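Local coordinates for protein Ufm1-specific protease (Caenorhabditis elegans, PDB 5EJJ) that cleaves the peptide bond at the C-terminal glycine of the ubiquitin-like modifier UFM1 as a thiol protease, and is required for localising certain odorant receptors to cilia, at residues Phe38-Ala42 / Arg43-Ile47; Lys309-Asp312 / Asn313-Arg316; Asp147-Ser150 / Ala151-Leu155; Ser392-Gly395 / Cys396-Ser400. All coordinates share one frame; numbering follows the deposited sequence.

Contact 1: Phe38-Ala42 / Arg43-Ile47; sequences FGRKA and RKQVI
Strands 38-40 and 45-47 run antiparallel, joined by backbone bonds from Ile47 N to Phe38 O (2.8 Å) and between Arg40 and Gln45, whose N and O atoms bond in both directions. Gly39 faces Val46 as the non-hydrogen-bonded pair. Lys44, with positive phi and psi (48°, 53°), and Gln45 both face Arg40: a G1 beta bulge, which closes the tight hairpin of strands 33-40 and 45-53 in the N-terminal MPN-related region. The side chains of Arg40 and Gln45 lie side by side. Arg40, extended from CG to NE, sends NH1 to Gln45 OE1 (2.9 Å); the oxygen lies close to the guanidinium plane, while the nitrogen stands above the amide's carbonyl plane. Ile47 CD1 sits over one guanidinium face, 3.6 Å from Arg40 NH1. Arg43 runs alongside with its guanidinium plane only 12° from that of Arg40, their NH1 atoms 3.6 Å apart, and Gln45 OE1 lies over the centre of the Arg43 guanidinium, 3.3 Å above its plane. Asp72 forms a salt bridge with Arg40 NE, and Glu125 one with Arg43 NH1, which probably offsets the like charges. A leucine in place of Arg40 would probably leave Asp72 without its cationic mate and Gln45 OE1 without this donor.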
# COMPACT_ATOMS: atom_id res chain seq x y z
N PHE A 38 -13.91 -6.63 -11.38
CA PHE A 38 -13.90 -7.41 -10.16
C PHE A 38 -14.64 -6.63 -9.09
O PHE A 38 -14.61 -5.40 -9.07
CB PHE A 38 -12.47 -7.66 -9.71
CG PHE A 38 -11.71 -8.57 -10.62
CD1 PHE A 38 -11.88 -9.94 -10.54
CD2 PHE A 38 -10.80 -8.05 -11.53
CE1 PHE A 38 -11.15 -10.80 -11.37
CE2 PHE A 38 -10.08 -8.89 -12.36
CZ PHE A 38 -10.25 -10.28 -12.29
N GLY A 39 -15.33 -7.33 -8.19
CA GLY A 39 -16.18 -6.64 -7.26
C GLY A 39 -16.82 -7.50 -6.22
O GLY A 39 -16.61 -8.72 -6.18
N ARG A 40 -17.59 -6.86 -5.35
CA ARG A 40 -18.35 -7.53 -4.31
C ARG A 40 -19.75 -7.86 -4.85
O ARG A 40 -20.66 -7.02 -4.83
CB ARG A 40 -18.40 -6.66 -3.07
CG ARG A 40 -17.03 -6.35 -2.48
CD ARG A 40 -17.09 -5.32 -1.33
NE ARG A 40 -15.76 -5.10 -0.76
CZ ARG A 40 -15.29 -3.92 -0.38
NH1 ARG A 40 -16.04 -2.83 -0.50
NH2 ARG A 40 -14.07 -3.83 0.14
N LYS A 41 -19.91 -9.09 -5.33
CA LYS A 41 -21.09 -9.53 -6.07
C LYS A 41 -22.40 -9.37 -5.34
O LYS A 41 -23.40 -9.05 -5.94
CB LYS A 41 -20.94 -10.99 -6.50
CG LYS A 41 -21.92 -11.46 -7.55
CD LYS A 41 -21.28 -12.59 -8.33
CE LYS A 41 -22.27 -13.61 -8.86
NZ LYS A 41 -21.58 -14.94 -8.98
N ALA A 42 -22.41 -9.60 -4.03
CA ALA A 42 -23.67 -9.55 -3.30
C ALA A 42 -24.18 -8.13 -3.26
O ALA A 42 -25.35 -7.88 -3.57
CB ALA A 42 -23.51 -10.09 -1.90
N ARG A 43 -23.31 -7.19 -2.91
CA ARG A 43 -23.74 -5.80 -2.78
C ARG A 43 -23.58 -4.99 -4.07
O ARG A 43 -23.71 -3.78 -4.05
CB ARG A 43 -23.10 -5.09 -1.58
CG ARG A 43 -21.64 -4.83 -1.69
CD ARG A 43 -21.13 -4.38 -0.34
NE ARG A 43 -21.18 -2.93 -0.14
CZ ARG A 43 -20.28 -2.26 0.58
NH1 ARG A 43 -19.28 -2.92 1.16
NH2 ARG A 43 -20.37 -0.94 0.74
N LYS A 44 -23.35 -5.70 -5.16
CA LYS A 44 -23.31 -5.12 -6.49
C LYS A 44 -22.45 -3.87 -6.54
O LYS A 44 -22.89 -2.81 -7.00
CB LYS A 44 -24.71 -4.84 -6.99
CG LYS A 44 -25.44 -6.11 -7.32
CD LYS A 44 -26.86 -5.83 -7.78
CE LYS A 44 -27.37 -6.92 -8.71
NZ LYS A 44 -27.76 -8.16 -7.99
N GLN A 45 -21.21 -4.02 -6.06
CA GLN A 45 -20.26 -2.92 -5.93
C GLN A 45 -18.93 -3.26 -6.62
O GLN A 45 -18.25 -4.18 -6.21
CB GLN A 45 -20.02 -2.62 -4.45
CG GLN A 45 -19.15 -1.43 -4.23
CD GLN A 45 -18.71 -1.31 -2.80
OE1 GLN A 45 -18.41 -2.31 -2.16
NE2 GLN A 45 -18.68 -0.10 -2.28
N VAL A 46 -18.57 -2.54 -7.67
CA VAL A 46 -17.35 -2.85 -8.40
C VAL A 46 -16.15 -2.32 -7.64
O VAL A 46 -16.16 -1.19 -7.23
CB VAL A 46 -17.38 -2.22 -9.81
CG1 VAL A 46 -16.05 -2.36 -10.49
CG2 VAL A 46 -18.47 -2.86 -10.66
N ILE A 47 -15.10 -3.12 -7.45
CA ILE A 47 -13.96 -2.61 -6.70
C ILE A 47 -12.74 -2.37 -7.58
O ILE A 47 -12.00 -1.43 -7.35
CB ILE A 47 -13.58 -3.54 -5.52
CG1 ILE A 47 -14.76 -3.70 -4.58
CG2 ILE A 47 -12.42 -2.99 -4.74
CD1 ILE A 47 -15.21 -2.44 -3.99
O HOH W 1 -24.82 -9.70 -8.06

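Contact 2: Lys309-Asp312 / Asn313-Arg316; sequences KWTD and NEQR
Thr311 OG1 takes the N-H of Glu314 at 2.8 Å, the shorter of two sound side-chain bonds at the start of helix 312-325. With chi1 at 78°, OG1 is placed between the backbone N and the carbonyl carbon of Thr311, and from there it reaches the first turn. Glu314 answers in the other direction: with CG anti to its carbonyl carbon and the chain extended beyond it, the side chain runs obliquely past the threonine so that OE1 accepts from Thr311 N at 3.1 Å. That bond is nearly straight (171°) and uses the anti side of the carboxylate, with the donor somewhat out of its plane. The side chain of Glu314 also crosses that of Trp310 at about a right angle, OE1 lying 3.7 Å from Trp310 CB, while the backbone oxygen of Glu314 sits at the edge of the indole ring. An alanine in place of Glu314 would probably leave Thr311 N without its acceptor and the loop before the helix freer to move. Gln315 ties down the same loop: its N bonds to Thr311 O, and NE2 makes a weak bond to Trp310 O at 3.3 Å. Ahead of the helix, Trp310 forms a cation-pi contact with Arg283 and meets Tyr318 edge-to-face. Thr311 is thus the N-cap, and its reciprocal bonds with Glu314 make up a classic capping box.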
# COMPACT_ATOMS: atom_id res chain seq x y z
N LYS A 309 13.76 -16.00 -5.54
CA LYS A 309 15.00 -16.70 -5.84
C LYS A 309 15.37 -16.57 -7.31
O LYS A 309 16.37 -17.12 -7.74
CB LYS A 309 14.93 -18.17 -5.44
CG LYS A 309 15.03 -18.40 -3.93
CD LYS A 309 16.34 -17.87 -3.34
CE LYS A 309 16.41 -18.08 -1.82
NZ LYS A 309 17.73 -17.64 -1.25
N TRP A 310 14.57 -15.84 -8.08
CA TRP A 310 14.96 -15.44 -9.44
C TRP A 310 16.11 -14.42 -9.40
O TRP A 310 16.50 -13.91 -8.33
CB TRP A 310 13.75 -14.85 -10.19
CG TRP A 310 12.65 -15.83 -10.56
CD1 TRP A 310 12.62 -17.17 -10.29
CD2 TRP A 310 11.44 -15.55 -11.28
NE1 TRP A 310 11.47 -17.73 -10.79
CE2 TRP A 310 10.73 -16.76 -11.40
CE3 TRP A 310 10.89 -14.39 -11.82
CZ2 TRP A 310 9.50 -16.83 -12.04
CZ3 TRP A 310 9.67 -14.47 -12.46
CH2 TRP A 310 8.99 -15.68 -12.57
N THR A 311 16.68 -14.12 -10.57
CA THR A 311 17.72 -13.08 -10.64
C THR A 311 17.09 -11.72 -10.39
O THR A 311 15.92 -11.51 -10.72
CB THR A 311 18.39 -13.03 -12.02
OG1 THR A 311 17.54 -12.34 -12.95
CG2 THR A 311 18.69 -14.42 -12.54
N ASP A 312 17.86 -10.79 -9.82
CA ASP A 312 17.39 -9.41 -9.62
C ASP A 312 16.72 -8.86 -10.87
O ASP A 312 15.72 -8.15 -10.79
CB ASP A 312 18.53 -8.48 -9.19
CG ASP A 312 18.98 -8.72 -7.77
OD1 ASP A 312 19.85 -9.60 -7.55
OD2 ASP A 312 18.46 -8.04 -6.86
N ASN A 313 17.27 -9.20 -12.02
CA ASN A 313 16.70 -8.70 -13.25
C ASN A 313 15.39 -9.38 -13.56
O ASN A 313 14.43 -8.74 -14.01
CB ASN A 313 17.66 -8.87 -14.41
CG ASN A 313 17.30 -7.99 -15.58
OD1 ASN A 313 17.42 -6.77 -15.49
ND2 ASN A 313 16.82 -8.59 -16.68
N GLU A 314 15.35 -10.68 -13.34
CA GLU A 314 14.16 -11.44 -13.66
C GLU A 314 13.01 -10.99 -12.75
O GLU A 314 11.84 -11.02 -13.15
CB GLU A 314 14.43 -12.93 -13.54
CG GLU A 314 15.21 -13.50 -14.71
CD GLU A 314 15.69 -14.92 -14.46
OE1 GLU A 314 15.80 -15.32 -13.27
OE2 GLU A 314 15.93 -15.64 -15.47
N GLN A 315 13.36 -10.57 -11.54
CA GLN A 315 12.39 -10.00 -10.63
C GLN A 315 11.84 -8.66 -11.12
O GLN A 315 10.63 -8.46 -11.15
CB GLN A 315 12.98 -9.87 -9.24
CG GLN A 315 13.32 -11.21 -8.63
CD GLN A 315 13.52 -11.12 -7.13
OE1 GLN A 315 12.87 -10.32 -6.45
NE2 GLN A 315 14.42 -11.95 -6.61
N ARG A 316 12.73 -7.75 -11.50
CA ARG A 316 12.31 -6.47 -12.05
C ARG A 316 11.33 -6.64 -13.20
O ARG A 316 10.37 -5.89 -13.31
CB ARG A 316 13.52 -5.66 -12.54
CG ARG A 316 13.38 -4.14 -12.34
CD ARG A 316 14.57 -3.37 -12.94
NE ARG A 316 14.31 -2.99 -14.33
CZ ARG A 316 14.01 -1.75 -14.70
NH1 ARG A 316 13.95 -0.79 -13.78
NH2 ARG A 316 13.78 -1.47 -15.99

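Contact 3: Asp147-Ser150 / Ala151-Leu155; sequences DVKS and AAERL
Backbone bonds four residues apart join Asp147-Ser150 to Ala151-Leu155. Ala151 N gives the short one to Asp147 O (2.6 Å), with the donor nearly in line with the carbonyl; those from Ala152 to Val148, Glu153 to Lys149 and Arg154 to Ser150 are longer and weak. The polar side chains pair with the same spacing. Arg154 bends at chi3 (10°) and curls round the carbonyl oxygen of Ser150, bringing NH1 to Ser150 OG at 3.0 Å. The oxygen lies at the edge of the guanidinium, near its plane, but the N-H points well off the line (128°), and the bond is weak. OG is turned anti to the backbone N of Ser150 (chi1 164°), on the side where the arginine arrives. Charge pairing is looser still: Lys149 NZ and Glu153 OE2 form a long salt bridge at 4.0 Å, their side chains crossing at a slant, and Glu146 makes a second, long and weak ion pair with the lysine. Asp147 turns instead to Arg140 for its salt bridge. Apolar contacts belong to another side of the helix, where Val148, Ala151 and Leu155 touch Trp137 of strand 127-139 and Val148 and Leu155 also meet helix 253-280. Helix 144-156 is thus amphipathic, with i to i+4 pairs along its polar side and small or branched apolar residues against sheet and helix.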
# COMPACT_ATOMS: atom_id res chain seq x y z
N ASP A 147 2.24 -31.76 -11.35
CA ASP A 147 2.10 -32.06 -9.94
C ASP A 147 1.76 -30.81 -9.16
O ASP A 147 0.79 -30.81 -8.39
CB ASP A 147 3.37 -32.69 -9.39
CG ASP A 147 3.52 -34.13 -9.81
OD1 ASP A 147 2.49 -34.79 -10.08
OD2 ASP A 147 4.68 -34.59 -9.87
N VAL A 148 2.55 -29.74 -9.36
CA VAL A 148 2.27 -28.45 -8.72
C VAL A 148 0.82 -28.00 -8.94
O VAL A 148 0.16 -27.54 -8.02
CB VAL A 148 3.27 -27.34 -9.15
CG1 VAL A 148 2.54 -26.14 -9.67
CG2 VAL A 148 4.11 -26.92 -7.97
N LYS A 149 0.32 -28.18 -10.16
CA LYS A 149 -1.08 -27.96 -10.42
C LYS A 149 -1.92 -28.89 -9.52
O LYS A 149 -2.82 -28.44 -8.82
CB LYS A 149 -1.37 -28.16 -11.91
CG LYS A 149 -2.80 -27.87 -12.37
CD LYS A 149 -2.87 -27.79 -13.90
CE LYS A 149 -4.30 -27.87 -14.45
NZ LYS A 149 -4.89 -29.25 -14.48
N SER A 150 -1.61 -30.18 -9.50
CA SER A 150 -2.42 -31.15 -8.76
C SER A 150 -2.36 -31.01 -7.24
O SER A 150 -3.32 -31.36 -6.54
CB SER A 150 -2.05 -32.59 -9.15
OG SER A 150 -2.56 -33.50 -8.18
N ALA A 151 -1.22 -30.54 -6.73
CA ALA A 151 -1.03 -30.40 -5.29
C ALA A 151 -2.02 -29.36 -4.82
O ALA A 151 -2.74 -29.54 -3.83
CB ALA A 151 0.38 -29.97 -4.98
N ALA A 152 -2.05 -28.26 -5.57
CA ALA A 152 -2.95 -27.15 -5.32
C ALA A 152 -4.42 -27.59 -5.21
O ALA A 152 -5.06 -27.34 -4.20
CB ALA A 152 -2.76 -26.07 -6.38
N GLU A 153 -4.94 -28.25 -6.24
CA GLU A 153 -6.33 -28.72 -6.19
C GLU A 153 -6.66 -29.53 -4.91
O GLU A 153 -7.70 -29.31 -4.29
CB GLU A 153 -6.71 -29.49 -7.46
CG GLU A 153 -5.57 -29.60 -8.47
CD GLU A 153 -6.06 -29.80 -9.91
OE1 GLU A 153 -7.14 -29.28 -10.25
OE2 GLU A 153 -5.35 -30.48 -10.71
N ARG A 154 -5.78 -30.43 -4.50
CA ARG A 154 -6.01 -31.25 -3.31
C ARG A 154 -5.77 -30.44 -2.05
O ARG A 154 -6.20 -30.82 -0.96
CB ARG A 154 -5.08 -32.47 -3.30
CG ARG A 154 -5.48 -33.64 -4.20
CD ARG A 154 -4.28 -34.54 -4.48
NE ARG A 154 -3.15 -34.17 -3.63
CZ ARG A 154 -1.93 -33.84 -4.07
NH1 ARG A 154 -1.66 -33.86 -5.38
NH2 ARG A 154 -0.98 -33.50 -3.19
N LEU A 155 -5.05 -29.33 -2.19
CA LEU A 155 -4.80 -28.45 -1.05
C LEU A 155 -6.03 -27.63 -0.76
O LEU A 155 -6.33 -27.31 0.39
CB LEU A 155 -3.63 -27.52 -1.35
CG LEU A 155 -3.07 -26.67 -0.22
CD1 LEU A 155 -3.25 -27.40 1.08
CD2 LEU A 155 -1.60 -26.47 -0.49

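Contact 4: Ser392-Gly395 / Cys396-Ser400; sequences SGWG and CAYRS
Tyr398 leans back from the first turn of its helix onto Trp394 and Gly395. Its CB lies 3.0 Å from Gly395 O, and CD1 passes 3.4 Å from Gly395 CA, which sits in the ring plane at the edge. CE1 reaches the indole of Trp394, 3.4 Å from CE3 and equally near CZ3, while CZ stands farther off, 3.9 Å from Trp394 CZ3. The two ring planes are 78° apart and meet at a slant. Trp394 has CG between its backbone N and carbonyl carbon (chi1 57°), which brings the six-membered ring to the tyrosine. At the tip, Tyr398 OH stays 4.0 Å from Trp394 CZ3 and hydrogen-bonds to Gln443 O and Gln425 NE2, fixing the far end of the ring. At the backbone, Gly395 O accepts from Arg399 N at 3.1 Å and more weakly from Tyr398 N, so the helix starts on this carbonyl. Cys396, inferred to be the catalytic cysteine, is the first residue of that helix, its side chain about 3 Å from that of His522, as in papain-like cysteine proteases. Helix 396-409 packs through Cys396 and Ala397 on Ala499 of strand 499-507, while Trp394 and Tyr398 face helix 421-425, with His421 beside both rings.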
# COMPACT_ATOMS: atom_id res chain seq x y z
N SER A 392 18.19 15.18 23.54
CA SER A 392 17.30 16.24 24.04
C SER A 392 17.49 17.63 23.42
O SER A 392 16.57 18.46 23.46
CB SER A 392 17.44 16.35 25.55
OG SER A 392 17.23 15.10 26.19
N GLY A 393 18.67 17.90 22.88
CA GLY A 393 18.93 19.21 22.31
C GLY A 393 19.40 19.16 20.88
O GLY A 393 18.94 19.92 20.01
N TRP A 394 20.31 18.23 20.61
CA TRP A 394 21.08 18.22 19.37
C TRP A 394 20.48 17.45 18.18
O TRP A 394 20.66 17.85 17.02
CB TRP A 394 22.48 17.69 19.68
CG TRP A 394 22.45 16.33 20.29
CD1 TRP A 394 22.00 15.99 21.54
CD2 TRP A 394 22.89 15.11 19.69
NE1 TRP A 394 22.15 14.65 21.75
CE2 TRP A 394 22.69 14.08 20.63
CE3 TRP A 394 23.45 14.80 18.44
CZ2 TRP A 394 23.02 12.75 20.36
CZ3 TRP A 394 23.78 13.48 18.18
CH2 TRP A 394 23.57 12.48 19.13
N GLY A 395 19.78 16.36 18.47
CA GLY A 395 19.31 15.45 17.44
C GLY A 395 18.17 15.88 16.51
O GLY A 395 17.95 15.21 15.51
N CYS A 396 17.48 16.98 16.83
CA CYS A 396 16.29 17.42 16.08
C CYS A 396 16.36 17.21 14.56
O CYS A 396 15.41 16.73 13.94
CB CYS A 396 15.88 18.87 16.44
SG CYS A 396 17.08 20.24 16.20
N ALA A 397 17.49 17.53 13.96
CA ALA A 397 17.63 17.41 12.52
C ALA A 397 17.95 15.99 12.11
O ALA A 397 17.65 15.59 10.99
CB ALA A 397 18.69 18.36 12.00
N TYR A 398 18.56 15.23 13.00
CA TYR A 398 18.84 13.82 12.73
C TYR A 398 17.53 13.08 12.51
O TYR A 398 17.37 12.29 11.58
CB TYR A 398 19.55 13.17 13.91
CG TYR A 398 21.01 13.48 14.04
CD1 TYR A 398 21.46 14.36 15.01
CD2 TYR A 398 21.95 12.89 13.20
CE1 TYR A 398 22.80 14.64 15.14
CE2 TYR A 398 23.29 13.16 13.32
CZ TYR A 398 23.71 14.04 14.29
OH TYR A 398 25.05 14.33 14.43
N ARG A 399 16.59 13.36 13.41
CA ARG A 399 15.28 12.75 13.38
C ARG A 399 14.56 13.04 12.07
O ARG A 399 13.99 12.13 11.45
CB ARG A 399 14.46 13.22 14.59
CG ARG A 399 15.11 12.86 15.92
CD ARG A 399 15.75 11.48 15.83
NE ARG A 399 16.00 10.88 17.13
CZ ARG A 399 16.17 9.57 17.32
NH1 ARG A 399 16.08 8.73 16.29
NH2 ARG A 399 16.39 9.09 18.53
N SER A 400 14.60 14.30 11.63
CA SER A 400 13.99 14.68 10.35
C SER A 400 14.69 13.98 9.21
O SER A 400 14.08 13.66 8.19
CB SER A 400 14.05 16.18 10.13
OG SER A 400 13.01 16.80 10.85

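How the contacts relate
All four are local contacts, and no two share a helix or strand. Contact 4 is the buried one and the only one at the active site; contact 2 is a surface contact, and contacts 1 and 3 are partly buried. Contacts 2 and 4 both lie where a loop enters a helix, but contact 2 is held by polar capping bonds and contact 4 by backbone bonds to a glycine carbonyl and an oblique pair of aromatic rings. Contact 3 stays within one helix, with weak pairs on its polar side; contact 1 turns a hairpin and gathers arginines beside acidic partners. Contacts 3 and 4 are farthest apart, centres about 55 Å, on opposite sides of the chain's centre.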